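Local coordinates for 1,3-1,4-beta-glucanase (PDB 1AQ0), which hydrolyses mixed-linkage 1,3-1,4-beta-D-glucans, acting as a 4-glucanohydrolase of glycosyl hydrolase family 17 from barley, at residues M7-P13 and F278-K283; L40-G45 and Y80-F85; L102-K107 and V154-R160. All coordinates share one frame; numbering follows the deposited sequence.

Contact 1: residues M7-P13 and F278-K283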
loop_
_atom_site.group_PDB
_atom_site.type_symbol
_atom_site.label_atom_id
_atom_site.label_comp_id
_atom_site.label_asym_id
_atom_site.label_seq_id
_atom_site.Cartn_x
_atom_site.Cartn_y
_atom_site.Cartn_z
ATOM N N MET A 7 5.539 -14.892 28.823
ATOM C CA MET A 7 5.925 -15.926 29.779
ATOM C C MET A 7 6.026 -15.485 31.244
ATOM O O MET A 7 6.702 -16.135 32.036
ATOM C CB MET A 7 7.248 -16.561 29.337
ATOM C CG MET A 7 7.211 -17.227 27.972
ATOM S SD MET A 7 8.844 -17.784 27.450
ATOM C CE MET A 7 8.533 -18.267 25.777
ATOM N N SER A 8 5.352 -14.402 31.616
ATOM C CA SER A 8 5.400 -13.928 33.000
ATOM C C SER A 8 4.375 -14.689 33.833
ATOM O O SER A 8 3.378 -14.132 34.281
ATOM C CB SER A 8 5.132 -12.420 33.073
ATOM O OG SER A 8 6.032 -11.704 32.243
ATOM N N ALA A 9 4.637 -15.971 34.036
ATOM C CA ALA A 9 3.744 -16.827 34.794
ATOM C C ALA A 9 4.526 -18.048 35.252
ATOM O O ALA A 9 5.570 -18.370 34.685
ATOM C CB ALA A 9 2.559 -17.247 33.922
ATOM N N ASN A 10 4.001 -18.748 36.250
ATOM C CA ASN A 10 4.675 -19.926 36.783
ATOM C C ASN A 10 3.911 -21.224 36.563
ATOM O O ASN A 10 4.291 -22.268 37.107
ATOM C CB ASN A 10 4.927 -19.742 38.283
ATOM C CG ASN A 10 3.642 -19.525 39.074
ATOM O OD1 ASN A 10 2.553 -19.918 38.651
ATOM N ND2 ASN A 10 3.767 -18.881 40.225
ATOM N N ASN A 11 2.862 -21.178 35.746
ATOM C CA ASN A 11 2.045 -22.363 35.502
ATOM C C ASN A 11 1.695 -22.608 34.035
ATOM O O ASN A 11 0.678 -23.240 33.737
ATOM C CB ASN A 11 0.752 -22.268 36.325
ATOM C CG ASN A 11 -0.070 -21.033 35.985
ATOM O OD1 ASN A 11 0.371 -20.166 35.222
ATOM N ND2 ASN A 11 -1.264 -20.937 36.560
ATOM N N LEU A 12 2.525 -22.121 33.122
ATOM C CA LEU A 12 2.253 -22.310 31.701
ATOM C C LEU A 12 2.715 -23.676 31.205
ATOM O O LEU A 12 3.555 -24.326 31.841
ATOM C CB LEU A 12 2.921 -21.204 30.874
ATOM C CG LEU A 12 2.550 -19.758 31.197
ATOM C CD1 LEU A 12 3.180 -18.840 30.163
ATOM C CD2 LEU A 12 1.043 -19.586 31.211
ATOM N N PRO A 13 2.128 -24.155 30.089
ATOM C CA PRO A 13 2.493 -25.451 29.510
ATOM C C PRO A 13 3.920 -25.380 28.982
ATOM O O PRO A 13 4.457 -24.292 28.770
ATOM C CB PRO A 13 1.505 -25.591 28.347
ATOM C CG PRO A 13 0.325 -24.820 28.805
ATOM C CD PRO A 13 0.953 -23.592 29.399
ATOM N N PHE A 278 -1.548 -16.704 26.704
ATOM C CA PHE A 278 -2.077 -17.139 27.995
ATOM C C PHE A 278 -2.245 -16.004 28.982
ATOM O O PHE A 278 -1.648 -14.934 28.836
ATOM C CB PHE A 278 -1.120 -18.136 28.672
ATOM C CG PHE A 278 -0.868 -19.388 27.894
ATOM C CD1 PHE A 278 -1.803 -20.418 27.885
ATOM C CD2 PHE A 278 0.312 -19.546 27.180
ATOM C CE1 PHE A 278 -1.569 -21.584 27.173
ATOM C CE2 PHE A 278 0.558 -20.710 26.465
ATOM C CZ PHE A 278 -0.387 -21.732 26.461
ATOM N N ASN A 279 -3.080 -16.253 29.986
ATOM C CA ASN A 279 -3.268 -15.321 31.089
ATOM C C ASN A 279 -1.933 -15.490 31.837
ATOM O O ASN A 279 -1.412 -16.605 31.946
ATOM C CB ASN A 279 -4.425 -15.774 31.996
ATOM C CG ASN A 279 -5.788 -15.305 31.509
ATOM O OD1 ASN A 279 -5.890 -14.416 30.669
ATOM N ND2 ASN A 279 -6.843 -15.896 32.050
ATOM N N GLU A 280 -1.357 -14.401 32.314
ATOM C CA GLU A 280 -0.077 -14.480 33.003
ATOM C C GLU A 280 -0.219 -14.070 34.456
ATOM O O GLU A 280 -0.423 -12.894 34.764
ATOM C CB GLU A 280 0.942 -13.615 32.268
ATOM C CG GLU A 280 1.288 -14.182 30.907
ATOM C CD GLU A 280 2.077 -13.225 30.059
ATOM O OE1 GLU A 280 3.183 -12.834 30.469
ATOM O OE2 GLU A 280 1.588 -12.868 28.967
ATOM N N ASN A 281 -0.103 -15.048 35.352
ATOM C CA ASN A 281 -0.265 -14.810 36.786
ATOM C C ASN A 281 0.819 -14.017 37.520
ATOM O O ASN A 281 0.629 -13.643 38.677
ATOM C CB ASN A 281 -0.575 -16.120 37.526
ATOM C CG ASN A 281 0.600 -17.082 37.567
ATOM O OD1 ASN A 281 1.650 -16.838 36.984
ATOM N ND2 ASN A 281 0.417 -18.190 38.259
ATOM N N GLN A 282 1.943 -13.745 36.865
ATOM C CA GLN A 282 2.997 -12.976 37.513
ATOM C C GLN A 282 3.032 -11.533 37.050
ATOM O O GLN A 282 4.060 -10.866 37.139
ATOM C CB GLN A 282 4.359 -13.648 37.363
ATOM C CG GLN A 282 4.475 -14.909 38.192
ATOM C CD GLN A 282 5.837 -15.553 38.110
ATOM O OE1 GLN A 282 6.193 -16.366 38.959
ATOM N NE2 GLN A 282 6.602 -15.214 37.080
ATOM N N LYS A 283 1.914 -11.073 36.501
ATOM C CA LYS A 283 1.794 -9.687 36.073
ATOM C C LYS A 283 1.008 -8.979 37.171
ATOM O O LYS A 283 0.605 -9.616 38.148
ATOM C CB LYS A 283 1.065 -9.590 34.732
ATOM C CG LYS A 283 1.976 -9.750 33.535
ATOM C CD LYS A 283 1.185 -9.652 32.248
ATOM C CE LYS A 283 2.089 -9.447 31.046
ATOM N NZ LYS A 283 2.698 -8.087 31.050
HETATM O O HOH W 1 4.833 -11.044 29.234
HETATM O O HOH W 2 -0.792 -17.713 34.380
#
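The amide of Asn281 grips Asn10 with both of its polar atoms. Asn281 OD1 accepts a bond from the backbone N of Asn10 at 3.1 Å, in the carbonyl plane and on a lone pair. Asn281 ND2 gives a nearly straight bond (171°) to Asn10 OD1 at 2.8 Å. This bond lies in the amide plane of Asn281 but meets Asn10 OD1 from above its carbonyl plane; the two amide planes stand 88° apart. CG of Asn281 sits between its own backbone N and carbonyl carbon (chi1 69°), and from there the amide reaches over to the other loop.

Ser8, the centre of an inverse gamma turn, is held at both backbone polar atoms. Its N donates to Glu280 OE1 at 2.9 Å, on the anti side of the carboxylate and tilted out of its plane. Its O accepts a bond from Gln282 N at 3.0 Å; Gln282 lies in the type I turn from Glu280 to Lys283.

These are the loops that follow strands 2-4 and 273-274, the first and last strands of the TIM barrel. The contact ties them together at the C-terminal end of the strands, where enzymes of this fold carry the active site.

Two waters add to the polar set. One donates to Glu280 OE1 at 2.7 Å and lies near Ser8 OG, a weak link. The other donates to Asn11 OD1 and Asn279 O and accepts from Asn281 N, so it bridges the loops with three bonds.

The apolar contacts gather round Phe278, whose side chain also touches Val18 and Met21 of helix 15-25. Pro13 CD lies over one face, offset toward the rim, in a CH-pi contact 4.1 Å from the ring centroid. Leu12 CD2 approaches Phe278 CB at 3.6 Å.

Contact 2: residues L40-G45 and Y80-F85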
loop_
_atom_site.group_PDB
_atom_site.type_symbol
_atom_site.label_atom_id
_atom_site.label_comp_id
_atom_site.label_asym_id
_atom_site.label_seq_id
_atom_site.Cartn_x
_atom_site.Cartn_y
_atom_site.Cartn_z
ATOM N N LEU A 40 12.625 -21.517 21.302
ATOM C CA LEU A 40 13.345 -21.522 20.030
ATOM C C LEU A 40 13.663 -22.939 19.561
ATOM O O LEU A 40 13.627 -23.223 18.367
ATOM C CB LEU A 40 14.606 -20.656 20.111
ATOM C CG LEU A 40 14.321 -19.157 20.227
ATOM C CD1 LEU A 40 15.604 -18.390 20.402
ATOM C CD2 LEU A 40 13.589 -18.675 18.986
ATOM N N GLN A 41 13.909 -23.841 20.506
ATOM C CA GLN A 41 14.198 -25.233 20.173
ATOM C C GLN A 41 12.924 -25.908 19.652
ATOM O O GLN A 41 12.953 -26.607 18.640
ATOM C CB GLN A 41 14.760 -25.974 21.402
ATOM C CG GLN A 41 16.217 -25.579 21.743
ATOM C CD GLN A 41 16.639 -25.899 23.182
ATOM O OE1 GLN A 41 16.299 -26.950 23.729
ATOM N NE2 GLN A 41 17.395 -24.988 23.791
ATOM N N ALA A 42 11.797 -25.615 20.295
ATOM C CA ALA A 42 10.504 -26.191 19.930
ATOM C C ALA A 42 9.844 -25.646 18.656
ATOM O O ALA A 42 9.100 -26.364 17.989
ATOM C CB ALA A 42 9.542 -26.068 21.099
ATOM N N VAL A 43 10.097 -24.385 18.325
ATOM C CA VAL A 43 9.484 -23.777 17.147
ATOM C C VAL A 43 10.225 -24.076 15.838
ATOM O O VAL A 43 9.695 -23.844 14.755
ATOM C CB VAL A 43 9.300 -22.234 17.343
ATOM C CG1 VAL A 43 10.631 -21.500 17.220
ATOM C CG2 VAL A 43 8.268 -21.682 16.371
ATOM N N GLY A 44 11.448 -24.592 15.934
ATOM C CA GLY A 44 12.214 -24.904 14.739
ATOM C C GLY A 44 11.565 -25.960 13.860
ATOM O O GLY A 44 11.010 -26.938 14.358
ATOM N N GLY A 45 11.605 -25.742 12.551
ATOM C CA GLY A 45 11.035 -26.693 11.608
ATOM C C GLY A 45 9.519 -26.772 11.536
ATOM O O GLY A 45 8.978 -27.682 10.900
ATOM N N TYR A 80 19.957 -21.353 15.820
ATOM C CA TYR A 80 18.690 -22.007 15.486
ATOM C C TYR A 80 18.379 -21.877 13.998
ATOM O O TYR A 80 17.466 -21.151 13.608
ATOM C CB TYR A 80 17.546 -21.407 16.317
ATOM C CG TYR A 80 17.804 -21.427 17.804
ATOM C CD1 TYR A 80 17.585 -22.580 18.557
ATOM C CD2 TYR A 80 18.302 -20.299 18.455
ATOM C CE1 TYR A 80 17.858 -22.607 19.925
ATOM C CE2 TYR A 80 18.578 -20.317 19.817
ATOM C CZ TYR A 80 18.352 -21.469 20.547
ATOM O OH TYR A 80 18.597 -21.475 21.904
ATOM N N PRO A 81 19.099 -22.637 13.148
ATOM C CA PRO A 81 18.906 -22.604 11.694
ATOM C C PRO A 81 17.543 -23.087 11.190
ATOM O O PRO A 81 17.157 -22.772 10.071
ATOM C CB PRO A 81 20.048 -23.484 11.184
ATOM C CG PRO A 81 20.215 -24.482 12.281
ATOM C CD PRO A 81 20.148 -23.609 13.509
ATOM N N LYS A 82 16.825 -23.853 12.005
ATOM C CA LYS A 82 15.512 -24.365 11.608
ATOM C C LYS A 82 14.362 -23.406 11.941
ATOM O O LYS A 82 13.203 -23.700 11.641
ATOM C CB LYS A 82 15.243 -25.719 12.268
ATOM C CG LYS A 82 16.309 -26.760 12.010
ATOM C CD LYS A 82 15.995 -28.041 12.746
ATOM C CE LYS A 82 17.064 -29.091 12.476
ATOM N NZ LYS A 82 16.638 -30.435 12.946
ATOM N N VAL A 83 14.667 -22.295 12.609
ATOM C CA VAL A 83 13.633 -21.324 12.971
ATOM C C VAL A 83 13.413 -20.288 11.873
ATOM O O VAL A 83 14.366 -19.734 11.330
ATOM C CB VAL A 83 13.964 -20.597 14.303
ATOM C CG1 VAL A 83 12.891 -19.546 14.625
ATOM C CG2 VAL A 83 14.059 -21.602 15.435
ATOM N N SER A 84 12.150 -20.032 11.549
ATOM C CA SER A 84 11.805 -19.048 10.532
ATOM C C SER A 84 11.747 -17.651 11.151
ATOM O O SER A 84 10.669 -17.139 11.445
ATOM C CB SER A 84 10.457 -19.396 9.903
ATOM O OG SER A 84 10.474 -20.716 9.387
ATOM N N PHE A 85 12.912 -17.060 11.395
ATOM C CA PHE A 85 12.985 -15.727 11.974
ATOM C C PHE A 85 12.490 -14.703 10.969
ATOM O O PHE A 85 12.840 -14.758 9.789
ATOM C CB PHE A 85 14.422 -15.387 12.374
ATOM C CG PHE A 85 14.908 -16.133 13.578
ATOM C CD1 PHE A 85 14.410 -15.835 14.842
ATOM C CD2 PHE A 85 15.878 -17.117 13.456
ATOM C CE1 PHE A 85 14.876 -16.512 15.974
ATOM C CE2 PHE A 85 16.351 -17.799 14.580
ATOM C CZ PHE A 85 15.847 -17.493 15.841
HETATM O O HOH W 3 10.054 -21.587 12.938
#
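A type I turn from Tyr80 to Val83 leads into strand 84-92 and packs against the last turn of helix 37-43. Leu40 meets this segment with three of its carbons. Its CB lies over the centre of the Tyr80 ring, 3.7 Å from the centroid and 6° off the normal, a well-centred CH-pi contact. Its CD1 touches Tyr80 CE2 at 3.6 Å. The other branch, CD2, reaches Phe85 CE1, beyond the turn. Gln41 CG comes to the edge of the Tyr80 ring, near its plane, so two neighbouring helix residues meet the same ring from different directions.

Val83, the last residue of the turn, packs with one branch on its own segment and with the other on the helix. CG1 is anti to the backbone N (chi1 178°) and rests over the face of the Phe85 ring. CG2 then turns to the helix, where it packs on Val43 CG1 at 3.9 Å and lies 3.4 Å from Leu40 O. In the TIM barrel, this is the N-terminal end of the strands. Strand 49-54 lies next to strand 84-92, and its Val50 touches both Val43 and Val83.

One direct hydrogen bond joins the chain just past the helix to the turn. Gly45 N donates to Lys82 O at 2.7 Å in a fairly straight bond (164°), coming from above the carbonyl plane. Gly44 CA also approaches Lys82 O, at 3.5 Å, in a CA-H...O contact. The close fit helps to explain glycine at this position, since a CB on Gly44 would come tight against Lys82 CB. Gly45 has a positive phi, which suits a residue with no side chain. A water completes the link, donating to Val43 O at 2.9 Å and accepting from Ser84 N at 3.0 Å; Val43 O also bonds Thr46 OG1.

Contact 3: residues L102-K107 and V154-R160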
loop_
_atom_site.group_PDB
_atom_site.type_symbol
_atom_site.label_atom_id
_atom_site.label_comp_id
_atom_site.label_asym_id
_atom_site.label_seq_id
_atom_site.Cartn_x
_atom_site.Cartn_y
_atom_site.Cartn_z
ATOM N N LEU A 102 19.003 2.939 21.789
ATOM C CA LEU A 102 18.146 2.309 20.792
ATOM C C LEU A 102 18.762 2.178 19.399
ATOM O O LEU A 102 18.995 1.067 18.926
ATOM C CB LEU A 102 16.809 3.053 20.738
ATOM C CG LEU A 102 15.507 2.296 20.475
ATOM C CD1 LEU A 102 15.452 0.993 21.264
ATOM C CD2 LEU A 102 14.354 3.209 20.860
ATOM N N VAL A 103 19.038 3.298 18.739
ATOM C CA VAL A 103 19.619 3.239 17.398
ATOM C C VAL A 103 20.974 2.528 17.366
ATOM O O VAL A 103 21.208 1.685 16.501
ATOM C CB VAL A 103 19.697 4.639 16.741
ATOM C CG1 VAL A 103 20.360 4.547 15.376
ATOM C CG2 VAL A 103 18.298 5.211 16.595
ATOM N N PRO A 104 21.882 2.843 18.310
ATOM C CA PRO A 104 23.189 2.170 18.307
ATOM C C PRO A 104 23.032 0.645 18.389
ATOM O O PRO A 104 23.676 -0.100 17.642
ATOM C CB PRO A 104 23.853 2.727 19.562
ATOM C CG PRO A 104 23.312 4.105 19.633
ATOM C CD PRO A 104 21.850 3.907 19.328
ATOM N N ALA A 105 22.148 0.190 19.277
ATOM C CA ALA A 105 21.902 -1.240 19.447
ATOM C C ALA A 105 21.321 -1.860 18.174
ATOM O O ALA A 105 21.732 -2.948 17.767
ATOM C CB ALA A 105 20.975 -1.481 20.631
ATOM N N MET A 106 20.373 -1.170 17.542
ATOM C CA MET A 106 19.765 -1.681 16.315
ATOM C C MET A 106 20.795 -1.768 15.196
ATOM O O MET A 106 20.822 -2.749 14.451
ATOM C CB MET A 106 18.584 -0.807 15.871
ATOM C CG MET A 106 17.352 -0.890 16.772
ATOM S SD MET A 106 15.929 -0.001 16.068
ATOM C CE MET A 106 16.076 1.542 16.825
ATOM N N LYS A 107 21.648 -0.750 15.088
ATOM C CA LYS A 107 22.693 -0.717 14.063
ATOM C C LYS A 107 23.636 -1.893 14.237
ATOM O O LYS A 107 23.970 -2.580 13.272
ATOM C CB LYS A 107 23.525 0.559 14.169
ATOM C CG LYS A 107 22.953 1.804 13.522
ATOM C CD LYS A 107 23.883 2.982 13.822
ATOM C CE LYS A 107 24.220 3.807 12.585
ATOM N NZ LYS A 107 23.167 4.809 12.247
ATOM N N VAL A 154 15.238 6.942 14.993
ATOM C CA VAL A 154 14.721 5.574 14.877
ATOM C C VAL A 154 14.023 5.382 13.524
ATOM O O VAL A 154 14.363 4.475 12.763
ATOM C CB VAL A 154 13.733 5.247 16.033
ATOM C CG1 VAL A 154 12.942 3.973 15.732
ATOM C CG2 VAL A 154 14.498 5.089 17.340
ATOM N N VAL A 155 13.068 6.259 13.220
ATOM C CA VAL A 155 12.320 6.204 11.966
ATOM C C VAL A 155 13.268 6.322 10.767
ATOM O O VAL A 155 13.121 5.602 9.776
ATOM C CB VAL A 155 11.235 7.316 11.920
ATOM C CG1 VAL A 155 10.623 7.411 10.542
ATOM C CG2 VAL A 155 10.145 7.026 12.952
ATOM N N GLN A 156 14.268 7.194 10.884
ATOM C CA GLN A 156 15.248 7.393 9.815
ATOM C C GLN A 156 16.086 6.137 9.589
ATOM O O GLN A 156 16.388 5.785 8.451
ATOM C CB GLN A 156 16.123 8.619 10.113
ATOM C CG GLN A 156 15.349 9.938 9.993
ATOM C CD GLN A 156 15.985 11.106 10.745
ATOM O OE1 GLN A 156 17.182 11.093 11.058
ATOM N NE2 GLN A 156 15.178 12.129 11.037
ATOM N N PHE A 157 16.422 5.436 10.669
ATOM C CA PHE A 157 17.195 4.199 10.566
ATOM C C PHE A 157 16.352 3.142 9.863
ATOM O O PHE A 157 16.840 2.422 8.995
ATOM C CB PHE A 157 17.611 3.698 11.963
ATOM C CG PHE A 157 18.110 2.270 11.981
ATOM C CD1 PHE A 157 19.415 1.965 11.612
ATOM C CD2 PHE A 157 17.263 1.228 12.346
ATOM C CE1 PHE A 157 19.866 0.647 11.603
ATOM C CE2 PHE A 157 17.707 -0.092 12.340
ATOM C CZ PHE A 157 19.009 -0.380 11.967
ATOM N N LEU A 158 15.079 3.067 10.244
ATOM C CA LEU A 158 14.140 2.100 9.677
ATOM C C LEU A 158 13.906 2.361 8.198
ATOM O O LEU A 158 13.842 1.422 7.400
ATOM C CB LEU A 158 12.806 2.140 10.436
ATOM C CG LEU A 158 12.862 1.822 11.934
ATOM C CD1 LEU A 158 11.500 2.035 12.562
ATOM C CD2 LEU A 158 13.337 0.400 12.143
ATOM N N ALA A 159 13.789 3.634 7.831
ATOM C CA ALA A 159 13.574 4.009 6.436
ATOM C C ALA A 159 14.750 3.541 5.590
ATOM O O ALA A 159 14.565 2.913 4.548
ATOM C CB ALA A 159 13.406 5.510 6.310
ATOM N N ARG A 160 15.961 3.785 6.082
ATOM C CA ARG A 160 17.168 3.390 5.360
ATOM C C ARG A 160 17.373 1.880 5.238
ATOM O O ARG A 160 17.968 1.418 4.264
ATOM C CB ARG A 160 18.413 4.014 6.000
ATOM C CG ARG A 160 18.449 5.540 5.962
ATOM C CD ARG A 160 19.733 6.108 6.586
ATOM N NE ARG A 160 20.358 5.177 7.527
ATOM C CZ ARG A 160 20.570 5.419 8.819
ATOM N NH1 ARG A 160 20.209 6.577 9.363
ATOM N NH2 ARG A 160 21.141 4.487 9.574
#
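The backbone N of Lys107 donates to Val103 O at 2.8 Å, a helical bond between two residues whose side chains both meet helix 145-161. Helices 102-115 and 145-161 are neighbours in the outer layer of the TIM barrel. Their short segments run nearly parallel, 21° apart, with axes 10.3 Å from each other. Strand 122-128 lies between them in the chain and beneath them in space; its Thr125 touches Leu102, Met106 and Val154.

Phe157 is the main side chain reaching from helix 145-161 to the other helix. Its CG is anti to the backbone N (chi1 166°), which sends the ring across to Met106 and Lys107. Met106 CB touches Phe157 CE2 at 3.7 Å, and Met106 SD stands obliquely to the ring, 5.0 Å from its centroid, a Met-aromatic contact. Lys107 CG lies 3.8 Å from Phe157 CE1. Replacing Phe157 with an alanine would probably open a gap between the helices and leave the Met106 sulfur without its aromatic partner.

Nearer the sheet, Val154 CG2 is shared by three side chains. Val103 CG2 and Met106 CE each approach it at 3.9 Å, and Leu102 CD2 sits slightly farther off.

Among the exposed side chains two like charges come close without a hydrogen bond: Lys107 NZ lies 3.4 Å from Arg160 NH2, at the guanidinium edge.

How the contacts relate
All three contacts belong to one TIM barrel. Contact 1 joins residues 265 positions apart, and the chain between its segments holds the other two. Contact 2 closes before contact 3 opens; strand 84-92, whose start lies in contact 2, is followed by helix 102-115 of contact 3. Between centres, contacts 1 and 2 lie about 23 Å apart, 2 and 3 about 26 Å, and 1 and 3, on opposite sides of the chain's centre, about 32 Å. None touches another. Contact 1 brings together the loops after the first and last barrel strands, at their C-terminal ends. Contact 2, at the N-terminal ends, and contact 3, between outer helices, join neighbouring parts of the barrel.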